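Local coordinates for universal stress protein (Pseudomonas aeruginosa UCBPP-PA14, PDB 7MQ5) that is of unknown function but, as a putative universal stress protein of the HUP clan, probably takes part in the bacterial response to stress, at residues A[139-144]-A[155-160]; A[243-248]-A[274-279]; A[38-43]-A[65-70]; A[21-26]-A[92-97]. All coordinates share one frame; numbering follows the deposited sequence. Where two conformers were deposited one is given.

Contact 1 (A[139-144]-A[155-160]); sequences AAVDVG and AGIISH
Ile157 and Ile158, side by side on helix 148-167, press onto Ala139 and Val141 of strand 136-141 in the first half of a beta-alpha-beta unit that strand 171-178 completes, within a Rossmann-like universal stress protein fold. The helix runs back over the strand it follows, at 169° to it, with the short axes 8.2 Å apart. Ala139 and Val141 both point at the helix from alternate strand positions, while the intervening Ala140 points to the other face of the sheet. The methyl of Ala139 is touched by both isoleucines: its CB lies 3.8 Å from Ile157 CG2 and, in one of two conformers, equally far from Ile158 CD1. These two residues reach it differently. Ile157 aims directly at the strand, its CG1 beside the backbone N (chi1 -70°), which leaves CG2 opposite that N, and uses both branches, CG2 against Ala139 and CD1 over the backbone, where CD1 comes within 3.6 Å of Ala140 O. Ile158 leaves the helix obliquely, and in that conformer a bend at chi2 (-59°) brings CD1 to the alanine. Val141 enters alongside, its side chain sliding past that of Ile157 in the opposite direction, with CG1 4.1 Å from Ile157 CG2. The side-chain contacts are apolar and the touching residues buried, with Tyr211 and Phe213 closing over Ile158 and Leu274 lying against Ile157. Just past the strand Asp142 forms an Asx turn, and its OD1 is also hydrogen-bonded to His178 ND1. On the helix, His160 ND1 bonds to Gly156 O at 2.8 Å, reaching that oxygen from the face opposite to His160 N.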
loop_
_atom_site.group_PDB
_atom_site.type_symbol
_atom_site.label_atom_id
_atom_site.label_comp_id
_atom_site.label_asym_id
_atom_site.label_seq_id
_atom_site.Cartn_x
_atom_site.Cartn_y
_atom_site.Cartn_z
ATOM N N ALA A 139 -8.740 5.108 4.111
ATOM C CA ALA A 139 -7.496 5.398 4.860
ATOM C C ALA A 139 -7.697 4.956 6.310
ATOM O O ALA A 139 -8.723 5.323 6.898
ATOM C CB ALA A 139 -7.177 6.870 4.783
ATOM N N ALA A 140 -6.740 4.226 6.884
ATOM C CA ALA A 140 -6.826 3.773 8.288
ATOM C C ALA A 140 -5.867 4.597 9.152
ATOM O O ALA A 140 -4.663 4.594 8.887
ATOM C CB ALA A 140 -6.514 2.299 8.389
ATOM N N VAL A 141 -6.406 5.280 10.154
ATOM C CA VAL A 141 -5.595 6.090 11.100
ATOM C C VAL A 141 -6.088 5.831 12.533
ATOM O O VAL A 141 -7.004 4.996 12.734
ATOM C CB VAL A 141 -5.701 7.579 10.729
ATOM C CG1 VAL A 141 -5.202 7.852 9.315
ATOM C CG2 VAL A 141 -7.126 8.084 10.914
ATOM N N ASP A 142 -5.409 6.424 13.508
ATOM C CA ASP A 142 -5.897 6.423 14.915
ATOM C C ASP A 142 -5.818 7.878 15.370
ATOM O O ASP A 142 -4.738 8.309 15.786
ATOM C CB ASP A 142 -5.133 5.467 15.838
ATOM C CG ASP A 142 -5.656 5.457 17.274
ATOM O OD1 ASP A 142 -6.545 6.283 17.594
ATOM O OD2 ASP A 142 -5.176 4.621 18.068
ATOM N N VAL A 143 -6.923 8.608 15.226
ATOM C CA VAL A 143 -6.942 10.063 15.561
ATOM C C VAL A 143 -6.646 10.276 17.058
ATOM O O VAL A 143 -6.291 11.405 17.414
ATOM C CB VAL A 143 -8.271 10.717 15.128
ATOM C CG1 VAL A 143 -8.572 10.461 13.656
ATOM C CG2 VAL A 143 -9.441 10.280 15.992
ATOM N N GLY A 144 -6.723 9.221 17.879
ATOM C CA GLY A 144 -6.438 9.321 19.323
ATOM C C GLY A 144 -4.959 9.509 19.639
ATOM O O GLY A 144 -4.648 9.634 20.831
ATOM N N ALA A 155 -0.289 11.784 8.172
ATOM C CA ALA A 155 -0.244 12.734 7.040
ATOM C C ALA A 155 0.097 11.961 5.760
ATOM O O ALA A 155 -0.504 12.254 4.708
ATOM C CB ALA A 155 0.754 13.831 7.318
ATOM N N GLY A 156 1.005 10.980 5.843
ATOM C CA GLY A 156 1.383 10.210 4.643
ATOM C C GLY A 156 0.253 9.304 4.180
ATOM O O GLY A 156 0.003 9.188 2.960
ATOM N N ILE A 157 -0.435 8.677 5.128
ATOM C CA ILE A 157 -1.579 7.789 4.786
ATOM C C ILE A 157 -2.652 8.616 4.074
ATOM O O ILE A 157 -3.131 8.200 3.011
ATOM C CB ILE A 157 -2.115 7.127 6.068
ATOM C CG1 ILE A 157 -1.128 6.093 6.617
ATOM C CG2 ILE A 157 -3.501 6.533 5.847
ATOM C CD1 ILE A 157 -1.379 5.725 8.063
ATOM N N ILE A 158 -2.950 9.809 4.596
ATOM C CA ILE A 158 -4.002 10.662 3.972
ATOM C C ILE A 158 -3.502 11.222 2.635
ATOM O O ILE A 158 -4.311 11.286 1.689
ATOM C CB ILE A 158 -4.444 11.784 4.929
ATOM C CG1 ILE A 158 -5.082 11.227 6.204
ATOM C CG2 ILE A 158 -5.368 12.759 4.217
ATOM C CD1 ILE A 158 -6.296 10.356 5.979
ATOM N N SER A 159 -2.236 11.627 2.543
ATOM C CA SER A 159 -1.761 12.198 1.258
ATOM C C SER A 159 -1.870 11.148 0.147
ATOM O O SER A 159 -2.293 11.464 -0.970
ATOM C CB SER A 159 -0.353 12.697 1.398
ATOM O OG SER A 159 0.073 13.312 0.199
ATOM N N HIS A 160 -1.460 9.920 0.450
ATOM C CA HIS A 160 -1.495 8.867 -0.594
ATOM C C HIS A 160 -2.947 8.490 -0.909
ATOM O O HIS A 160 -3.293 8.370 -2.093
ATOM C CB HIS A 160 -0.698 7.622 -0.182
ATOM C CG HIS A 160 0.793 7.768 -0.227
ATOM N ND1 HIS A 160 1.516 8.379 0.788
ATOM C CD2 HIS A 160 1.705 7.387 -1.150
ATOM C CE1 HIS A 160 2.805 8.342 0.496
ATOM N NE2 HIS A 160 2.944 7.726 -0.674
#

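Contact 2 (A[243-248]-A[274-279])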
loop_
_atom_site.group_PDB
_atom_site.type_symbol
_atom_site.label_atom_id
_atom_site.label_comp_id
_atom_site.label_asym_id
_atom_site.label_seq_id
_atom_site.Cartn_x
_atom_site.Cartn_y
_atom_site.Cartn_z
ATOM N N ILE A 243 -2.812 1.778 4.694
ATOM C CA ILE A 243 -2.473 1.557 6.120
ATOM C C ILE A 243 -1.005 1.897 6.357
ATOM O O ILE A 243 -0.203 1.961 5.395
ATOM C CB ILE A 243 -2.757 0.105 6.557
ATOM C CG1 ILE A 243 -1.770 -0.886 5.931
ATOM C CG2 ILE A 243 -4.205 -0.284 6.290
ATOM C CD1 ILE A 243 -1.906 -2.292 6.458
ATOM N N GLY A 244 -0.693 2.136 7.624
ATOM C CA GLY A 244 0.694 2.304 8.063
ATOM C C GLY A 244 1.063 1.180 9.007
ATOM O O GLY A 244 0.176 0.631 9.680
ATOM N N THR A 245 2.325 0.788 8.990
ATOM C CA THR A 245 2.869 -0.176 9.961
ATOM C C THR A 245 3.050 0.530 11.315
ATOM O O THR A 245 2.876 1.761 11.407
ATOM C CB THR A 245 4.133 -0.827 9.389
ATOM O OG1 THR A 245 5.078 0.210 9.130
ATOM C CG2 THR A 245 3.846 -1.610 8.129
ATOM N N VAL A 246 3.412 -0.226 12.341
ATOM C CA VAL A 246 3.490 0.324 13.724
ATOM C C VAL A 246 4.569 1.418 13.802
ATOM O O VAL A 246 5.611 1.322 13.135
ATOM C CB VAL A 246 3.667 -0.824 14.737
ATOM C CG1 VAL A 246 4.947 -1.609 14.488
ATOM C CG2 VAL A 246 3.561 -0.363 16.180
ATOM N N ALA A 247 4.341 2.437 14.635
ATOM C CA ALA A 247 5.264 3.598 14.689
ATOM C C ALA A 247 6.660 3.181 15.159
ATOM O O ALA A 247 7.648 3.778 14.678
ATOM C CB ALA A 247 4.687 4.675 15.569
ATOM N N ARG A 248 6.730 2.210 16.070
ATOM C CA ARG A 248 8.029 1.715 16.593
ATOM C C ARG A 248 8.017 0.194 16.511
ATOM O O ARG A 248 6.966 -0.410 16.795
ATOM C CB ARG A 248 8.277 2.209 18.017
ATOM C CG ARG A 248 8.398 3.719 18.087
ATOM C CD ARG A 248 8.843 4.229 19.432
ATOM N NE ARG A 248 9.076 5.666 19.358
ATOM C CZ ARG A 248 9.524 6.415 20.356
ATOM N NH1 ARG A 248 9.708 7.710 20.169
ATOM N NH2 ARG A 248 9.796 5.872 21.530
ATOM N N LEU A 274 2.318 1.641 3.992
ATOM C CA LEU A 274 3.297 2.708 4.260
ATOM C C LEU A 274 4.008 2.412 5.579
ATOM O O LEU A 274 3.421 1.750 6.440
ATOM C CB LEU A 274 2.569 4.051 4.329
ATOM C CG LEU A 274 1.730 4.389 3.104
ATOM C CD1 LEU A 274 1.022 5.713 3.295
ATOM C CD2 LEU A 274 2.573 4.410 1.843
ATOM N N LYS A 275 5.227 2.907 5.710
ATOM C CA LYS A 275 6.004 2.738 6.955
ATOM C C LYS A 275 6.429 4.099 7.472
ATOM O O LYS A 275 6.535 5.051 6.704
ATOM C CB LYS A 275 7.243 1.876 6.726
ATOM C CG LYS A 275 6.973 0.481 6.182
ATOM C CD LYS A 275 8.216 -0.368 6.167
ATOM C CE LYS A 275 7.993 -1.789 5.681
ATOM N NZ LYS A 275 7.863 -1.904 4.206
ATOM N N PRO A 276 6.681 4.217 8.793
ATOM C CA PRO A 276 7.192 5.463 9.354
ATOM C C PRO A 276 8.516 5.856 8.690
ATOM O O PRO A 276 9.298 4.993 8.340
ATOM C CB PRO A 276 7.420 5.134 10.835
ATOM C CG PRO A 276 6.477 3.995 11.113
ATOM C CD PRO A 276 6.449 3.200 9.826
ATOM N N ASP A 277 8.760 7.158 8.585
ATOM C CA ASP A 277 10.004 7.667 7.951
ATOM C C ASP A 277 11.267 7.066 8.589
ATOM O O ASP A 277 12.192 6.737 7.833
ATOM C CB ASP A 277 10.078 9.194 8.013
ATOM C CG ASP A 277 9.041 9.913 7.169
ATOM O OD1 ASP A 277 8.440 9.266 6.296
ATOM O OD2 ASP A 277 8.869 11.129 7.377
ATOM N N ASP A 278 11.302 6.949 9.923
ATOM C CA ASP A 278 12.491 6.415 10.649
ATOM C C ASP A 278 12.726 4.939 10.288
ATOM O O ASP A 278 13.897 4.509 10.261
ATOM C CB ASP A 278 12.335 6.553 12.168
ATOM C CG ASP A 278 12.369 7.976 12.708
ATOM O OD1 ASP A 278 12.682 8.906 11.932
ATOM O OD2 ASP A 278 12.092 8.143 13.916
ATOM N N ILE A 279 11.644 4.193 10.075
ATOM C CA ILE A 279 11.724 2.753 9.701
ATOM C C ILE A 279 12.204 2.652 8.244
ATOM O O ILE A 279 13.091 1.837 7.956
ATOM C CB ILE A 279 10.361 2.064 9.926
ATOM C CG1 ILE A 279 9.928 2.071 11.397
ATOM C CG2 ILE A 279 10.377 0.657 9.360
ATOM C CD1 ILE A 279 10.826 1.278 12.294
#
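Thr245 and Leu274 lock the tight end of this contact, where two neighbouring parallel strands of the sheet, 240-244 and 270-274, run out together into loops. Leu274 N donates to Ile243 O at 2.9 Å, and Leu274 O takes the N-H of Thr245, also at 2.9 Å, so that one residue grips the chain on both sides of Gly244. The alpha carbon of Gly244 adds a CA-H...O contact to Leu274 O. Thr245 then turns its side chain toward the second segment. With chi1 at 60°, OG1 sits between the backbone N and the carbonyl carbon, and from there it meets the start of the next turn: 3.4 Å to Pro276 CD and 3.5 Å to Lys275 CA. The threonine side chain and the proline ring cross at about a right angle. Pro276 CG in turn lies 3.5 Å from Val246 O, the ring edging along the backbone of the loop. Beyond it the fit slackens. Ala247 O reaches Ile279 CG1 only at 4.3 Å, and the Ala247 methyl points away from the helix. Arg248 is exposed, as are Asp277 and Asp278 at the helix start, and leads outward to a salt bridge with Glu149, while the end of Lys275 leads away, its NZ bonded to the carbonyl oxygens of Leu116 and Ala119. Pro276 occupies the N-cap position of helix 277-287, the chain's last. Having no N-H, Pro276 cannot donate to the loop, and its ring meets the loop oxygens through CG and CD: backbone bonds fix the strand end, CH groups against oxygens the passage into the helix.

Contact 3 (A[38-43]-A[65-70])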
loop_
_atom_site.group_PDB
_atom_site.type_symbol
_atom_site.label_atom_id
_atom_site.label_comp_id
_atom_site.label_asym_id
_atom_site.label_seq_id
_atom_site.Cartn_x
_atom_site.Cartn_y
_atom_site.Cartn_z
ATOM N N LEU A 38 7.607 3.596 -15.537
ATOM C CA LEU A 38 7.293 2.204 -15.155
ATOM C C LEU A 38 8.498 1.312 -15.443
ATOM O O LEU A 38 8.943 1.260 -16.613
ATOM C CB LEU A 38 6.090 1.689 -15.945
ATOM C CG LEU A 38 4.801 2.495 -15.783
ATOM C CD1 LEU A 38 3.669 1.835 -16.566
ATOM C CD2 LEU A 38 4.416 2.651 -14.316
ATOM N N HIS A 39 8.998 0.619 -14.420
ATOM C CA HIS A 39 10.040 -0.417 -14.607
ATOM C C HIS A 39 9.382 -1.779 -14.407
ATOM O O HIS A 39 8.926 -2.084 -13.291
ATOM C CB HIS A 39 11.211 -0.203 -13.663
ATOM C CG HIS A 39 12.305 -1.186 -13.905
ATOM N ND1 HIS A 39 13.086 -1.133 -15.041
ATOM C CD2 HIS A 39 12.745 -2.237 -13.179
ATOM C CE1 HIS A 39 13.967 -2.113 -14.990
ATOM N NE2 HIS A 39 13.778 -2.802 -13.860
ATOM N N LEU A 40 9.314 -2.563 -15.476
ATOM C CA LEU A 40 8.657 -3.887 -15.429
ATOM C C LEU A 40 9.701 -4.955 -15.110
ATOM O O LEU A 40 10.700 -5.063 -15.847
ATOM C CB LEU A 40 7.986 -4.188 -16.770
ATOM C CG LEU A 40 7.167 -3.065 -17.404
ATOM C CD1 LEU A 40 6.472 -3.553 -18.664
ATOM C CD2 LEU A 40 6.163 -2.479 -16.429
ATOM N N LEU A 41 9.432 -5.757 -14.092
ATOM C CA LEU A 41 10.401 -6.776 -13.642
ATOM C C LEU A 41 9.764 -8.159 -13.673
ATOM O O LEU A 41 8.689 -8.344 -13.075
ATOM C CB LEU A 41 10.853 -6.447 -12.216
ATOM C CG LEU A 41 11.676 -7.525 -11.507
ATOM C CD1 LEU A 41 13.039 -7.689 -12.169
ATOM C CD2 LEU A 41 11.811 -7.222 -10.019
ATOM N N VAL A 42 10.447 -9.104 -14.316
ATOM C CA VAL A 42 10.086 -10.543 -14.205
ATOM C C VAL A 42 11.168 -11.199 -13.341
ATOM O O VAL A 42 12.348 -11.073 -13.683
ATOM C CB VAL A 42 9.949 -11.239 -15.570
ATOM C CG1 VAL A 42 9.751 -12.737 -15.388
ATOM C CG2 VAL A 42 8.821 -10.639 -16.390
ATOM N N CYS A 43 10.753 -11.874 -12.276
ATOM C CA CYS A 43 11.687 -12.547 -11.348
ATOM C C CYS A 43 11.742 -14.033 -11.699
ATOM O O CYS A 43 10.866 -14.789 -11.252
ATOM C CB CYS A 43 11.249 -12.361 -9.905
ATOM S SG CYS A 43 11.132 -10.627 -9.419
ATOM N N TYR A 65 3.608 5.908 -22.306
ATOM C CA TYR A 65 4.295 5.659 -21.018
ATOM C C TYR A 65 5.811 5.647 -21.214
ATOM O O TYR A 65 6.307 5.270 -22.287
ATOM C CB TYR A 65 3.856 4.317 -20.427
ATOM C CG TYR A 65 2.399 4.258 -20.044
ATOM C CD1 TYR A 65 1.965 4.764 -18.832
ATOM C CD2 TYR A 65 1.449 3.718 -20.893
ATOM C CE1 TYR A 65 0.631 4.735 -18.471
ATOM C CE2 TYR A 65 0.108 3.677 -20.542
ATOM C CZ TYR A 65 -0.306 4.199 -19.331
ATOM O OH TYR A 65 -1.625 4.171 -18.970
ATOM N N SER A 66 6.513 6.073 -20.168
ATOM C CA SER A 66 7.981 5.915 -20.046
ATOM C C SER A 66 8.200 4.532 -19.417
ATOM O O SER A 66 7.666 4.301 -18.319
ATOM C CB SER A 66 8.559 7.014 -19.207
ATOM O OG SER A 66 9.960 6.853 -19.027
ATOM N N VAL A 67 8.910 3.638 -20.109
ATOM C CA VAL A 67 9.014 2.226 -19.651
ATOM C C VAL A 67 10.430 1.682 -19.813
ATOM O O VAL A 67 11.078 1.940 -20.833
ATOM C CB VAL A 67 8.051 1.332 -20.456
ATOM C CG1 VAL A 67 8.015 -0.092 -19.916
ATOM C CG2 VAL A 67 6.654 1.916 -20.534
ATOM N N SER A 68 10.856 0.896 -18.836
ATOM C CA SER A 68 12.085 0.068 -18.916
ATOM C C SER A 68 11.692 -1.319 -18.408
ATOM O O SER A 68 10.646 -1.463 -17.743
ATOM C CB SER A 68 13.265 0.648 -18.172
ATOM O OG SER A 68 12.970 0.864 -16.806
ATOM N N THR A 69 12.480 -2.323 -18.754
ATOM C CA THR A 69 12.155 -3.711 -18.360
ATOM C C THR A 69 13.431 -4.435 -17.949
ATOM O O THR A 69 14.547 -4.056 -18.385
ATOM C CB THR A 69 11.493 -4.512 -19.497
ATOM O OG1 THR A 69 12.434 -4.731 -20.548
ATOM C CG2 THR A 69 10.267 -3.851 -20.081
ATOM N N ASN A 70 13.244 -5.483 -17.171
ATOM C CA ASN A 70 14.378 -6.347 -16.819
ATOM C C ASN A 70 13.865 -7.692 -16.317
ATOM O O ASN A 70 12.760 -7.773 -15.785
ATOM C CB ASN A 70 15.270 -5.720 -15.749
ATOM C CG ASN A 70 16.604 -6.421 -15.615
ATOM O OD1 ASN A 70 17.170 -6.911 -16.593
ATOM N ND2 ASN A 70 17.128 -6.447 -14.406
#
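Strand 67-72, outermost at one end of the ten-stranded sheet within this chain, pairs with strand 37-43 and, with helix 50-62 between them, makes a beta-alpha-beta unit. Leu38 faces Val67, His39 faces Ser68, Leu40 faces Thr69 and Leu41 faces Asn70, all in parallel register, with the strand axes 4.6 Å apart and turned by 17°. Five backbone bonds join them, from Leu38 N with Ser66 O (2.9 Å) to Val42 N with Asn70 O (3.0 Å). On one face the partners are polar. His39 CG stands opposite the backbone N (chi1 -176°), which brings the imidazole over toward the outer strand, and ND1 and Ser68 OG share a short, nearly straight hydrogen bond of 2.7 Å at the ring edge. The ring lies alongside the Asn70 side chain, both pointing the same way with imidazole and amide planes 42° apart; NE2 is 3.8 Å from Asn70 CB. Glu84 OE2 accepts from Asn70 ND2 and is also hydrogen-bonded to His39 NE2, and the Ser68 hydroxyl has a second partner in His37 NE2. These bonds limit the rotation of the imidazole. The other face is mainly apolar. Leu40 CG packs 4.0 Å from Val67 CG1, its CB lies 4.0 Å from Thr69 CG2, and Leu38 CD1 reaches Tyr65 CD1 at 4.1 Å. Tyr65 OH bonds onward to Gln28 O. Helices 22-34 and 50-62 cover this leucine face, helix 77-88 covers the histidine face, and strand 9-13 pairs with the inner side of strand 37-43.

Contact 4 (A[21-26]-A[92-97])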
loop_
_atom_site.group_PDB
_atom_site.type_symbol
_atom_site.label_atom_id
_atom_site.label_comp_id
_atom_site.label_asym_id
_atom_site.label_seq_id
_atom_site.Cartn_x
_atom_site.Cartn_y
_atom_site.Cartn_z
ATOM N N GLY A 21 -3.383 -9.682 -14.734
ATOM C CA GLY A 21 -2.213 -8.794 -14.726
ATOM C C GLY A 21 -2.586 -7.519 -14.013
ATOM O O GLY A 21 -2.447 -6.449 -14.609
ATOM N N LEU A 22 -3.023 -7.628 -12.761
ATOM C CA LEU A 22 -3.522 -6.398 -12.096
ATOM C C LEU A 22 -2.366 -5.470 -11.730
ATOM O O LEU A 22 -2.633 -4.272 -11.624
ATOM C CB LEU A 22 -4.400 -6.726 -10.879
ATOM C CG LEU A 22 -5.905 -6.867 -11.147
ATOM C CD1 LEU A 22 -6.510 -5.584 -11.698
ATOM C CD2 LEU A 22 -6.195 -8.004 -12.089
ATOM N N ALA A 23 -1.154 -5.979 -11.486
ATOM C CA ALA A 23 -0.063 -5.034 -11.118
ATOM C C ALA A 23 0.132 -4.005 -12.237
ATOM O O ALA A 23 0.184 -2.793 -11.963
ATOM C CB ALA A 23 1.213 -5.772 -10.804
ATOM N N LEU A 24 0.207 -4.474 -13.476
ATOM C CA LEU A 24 0.408 -3.524 -14.597
ATOM C C LEU A 24 -0.840 -2.657 -14.801
ATOM O O LEU A 24 -0.691 -1.491 -15.164
ATOM C CB LEU A 24 0.762 -4.291 -15.871
ATOM C CG LEU A 24 1.086 -3.426 -17.088
ATOM C CD1 LEU A 24 2.220 -2.435 -16.804
ATOM C CD2 LEU A 24 1.430 -4.328 -18.259
ATOM N N LYS A 25 -2.039 -3.208 -14.592
ATOM C CA LYS A 25 -3.254 -2.357 -14.763
ATOM C C LYS A 25 -3.216 -1.197 -13.757
ATOM O O LYS A 25 -3.490 -0.045 -14.155
ATOM C CB LYS A 25 -4.525 -3.200 -14.629
ATOM C CG LYS A 25 -4.817 -4.082 -15.837
ATOM C CD LYS A 25 -6.056 -4.932 -15.691
ATOM C CE LYS A 25 -6.469 -5.577 -16.997
ATOM N NZ LYS A 25 -6.870 -4.559 -17.996
ATOM N N ARG A 26 -2.916 -1.474 -12.489
ATOM C CA ARG A 26 -2.874 -0.347 -11.522
ATOM C C ARG A 26 -1.753 0.627 -11.921
ATOM O O ARG A 26 -1.955 1.845 -11.808
ATOM C CB ARG A 26 -2.596 -0.801 -10.088
ATOM C CG ARG A 26 -3.514 -1.869 -9.529
ATOM C CD ARG A 26 -4.969 -1.686 -9.812
ATOM N NE ARG A 26 -5.755 -2.547 -8.954
ATOM C CZ ARG A 26 -7.030 -2.837 -9.143
ATOM N NH1 ARG A 26 -7.666 -3.582 -8.256
ATOM N NH2 ARG A 26 -7.664 -2.413 -10.220
ATOM N N LEU A 92 7.773 3.179 -5.412
ATOM C CA LEU A 92 6.583 2.338 -5.160
ATOM C C LEU A 92 6.860 0.988 -5.805
ATOM O O LEU A 92 7.424 0.953 -6.900
ATOM C CB LEU A 92 5.340 2.975 -5.793
ATOM C CG LEU A 92 4.039 2.170 -5.750
ATOM C CD1 LEU A 92 3.542 1.964 -4.318
ATOM C CD2 LEU A 92 2.969 2.862 -6.576
ATOM N N ILE A 93 6.473 -0.076 -5.121
ATOM C CA ILE A 93 6.457 -1.447 -5.689
ATOM C C ILE A 93 4.993 -1.865 -5.807
ATOM O O ILE A 93 4.267 -1.731 -4.811
ATOM C CB ILE A 93 7.236 -2.422 -4.796
ATOM C CG1 ILE A 93 8.707 -2.024 -4.682
ATOM C CG2 ILE A 93 7.071 -3.852 -5.286
ATOM C CD1 ILE A 93 9.464 -2.744 -3.588
ATOM N N ILE A 94 4.593 -2.360 -6.972
ATOM C CA ILE A 94 3.229 -2.910 -7.167
ATOM C C ILE A 94 3.379 -4.402 -7.452
ATOM O O ILE A 94 4.101 -4.789 -8.398
ATOM C CB ILE A 94 2.452 -2.208 -8.284
ATOM C CG1 ILE A 94 2.423 -0.690 -8.084
ATOM C CG2 ILE A 94 1.054 -2.809 -8.395
ATOM C CD1 ILE A 94 1.655 0.044 -9.165
ATOM N N LYS A 95 2.705 -5.215 -6.636
ATOM C CA LYS A 95 2.730 -6.676 -6.834
ATOM C C LYS A 95 1.329 -7.235 -6.596
ATOM O O LYS A 95 0.667 -6.839 -5.616
ATOM C CB LYS A 95 3.730 -7.334 -5.887
ATOM C CG LYS A 95 3.821 -8.829 -6.118
ATOM C CD LYS A 95 4.864 -9.562 -5.323
ATOM C CE LYS A 95 4.800 -11.060 -5.577
ATOM N NZ LYS A 95 3.517 -11.658 -5.112
ATOM N N GLN A 96 0.915 -8.161 -7.446
ATOM C CA GLN A 96 -0.389 -8.816 -7.252
ATOM C C GLN A 96 -0.249 -9.989 -6.282
ATOM O O GLN A 96 0.720 -10.768 -6.360
ATOM C CB GLN A 96 -0.953 -9.287 -8.590
ATOM C CG GLN A 96 -2.280 -10.013 -8.446
ATOM C CD GLN A 96 -3.043 -10.188 -9.738
ATOM O OE1 GLN A 96 -2.585 -9.849 -10.835
ATOM N NE2 GLN A 96 -4.235 -10.738 -9.606
ATOM N N HIS A 97 -1.230 -10.100 -5.403
ATOM C CA HIS A 97 -1.338 -11.214 -4.441
ATOM C C HIS A 97 -1.935 -12.442 -5.121
ATOM O O HIS A 97 -3.003 -12.317 -5.750
ATOM C CB HIS A 97 -2.231 -10.782 -3.284
ATOM C CG HIS A 97 -2.649 -11.897 -2.399
ATOM N ND1 HIS A 97 -3.975 -12.205 -2.190
ATOM C CD2 HIS A 97 -1.923 -12.765 -1.671
ATOM C CE1 HIS A 97 -4.051 -13.224 -1.356
ATOM N NE2 HIS A 97 -2.800 -13.585 -1.017
HETATM O O HOH W 1 -0.043 -8.913 -11.708
#
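Gln96 is stretched out, CG opposite the backbone N (chi1 178°) and the chain extended beyond it (chi2 165°), which carries its amide from strand 92-96 to the first turn of helix 22-34. There OE1 accepts from Leu22 N at 3.0 Å, with the donor 42° above the amide carbonyl plane. A water 2.8 Å from OE1 donates to it and accepts from Ala23 N at 3.1 Å, so OE1 takes the Leu22 N-H directly and the Ala23 N-H through the water, just after the N-cap residue Gly21. The amide plane is further fixed by NE2, which is bonded to Glu20 OE1. Leu22 CB rests 3.6 Å from Gln96 OE1. Ile94, two residues back on the same face, meets the helix with its CG2 branch, 3.8 Å from Ala23 CB and 3.7 Å from Ala23 O. The small side chain of Ala23 probably helps strand and helix come close, their short axes 7.2 Å apart. Arg26, its CB 4.4 Å from Ile94 CD1, leads its guanidinium away to a salt bridge with Asp270. This is the helix-on-sheet packing of a Rossmann-like alpha/beta fold, with the helix start held by a residue at the end of a parallel strand.

From the N terminus, helix 22-34 meets strand 92-96 in contact 4, closing a loop of 65 residues. Contact 3 is nested within that loop and joins the outermost strand 67-72 to its neighbour 37-43; the two contacts touch where Leu40 CD2 packs 4.0 Å from Leu24 CD1. Contact 1 opens only after contact 4 has closed and makes a short loop from strand 136-141 to its following helix. Contact 2 comes last in series, pairing strands 240-244 and 270-274. Contacts 1 and 2 meet through Leu274 CD1, 3.6 Å from Ile157 CA. All four reach one continuous sheet, contacts 1 and 3 lying about 30 Å apart between centres.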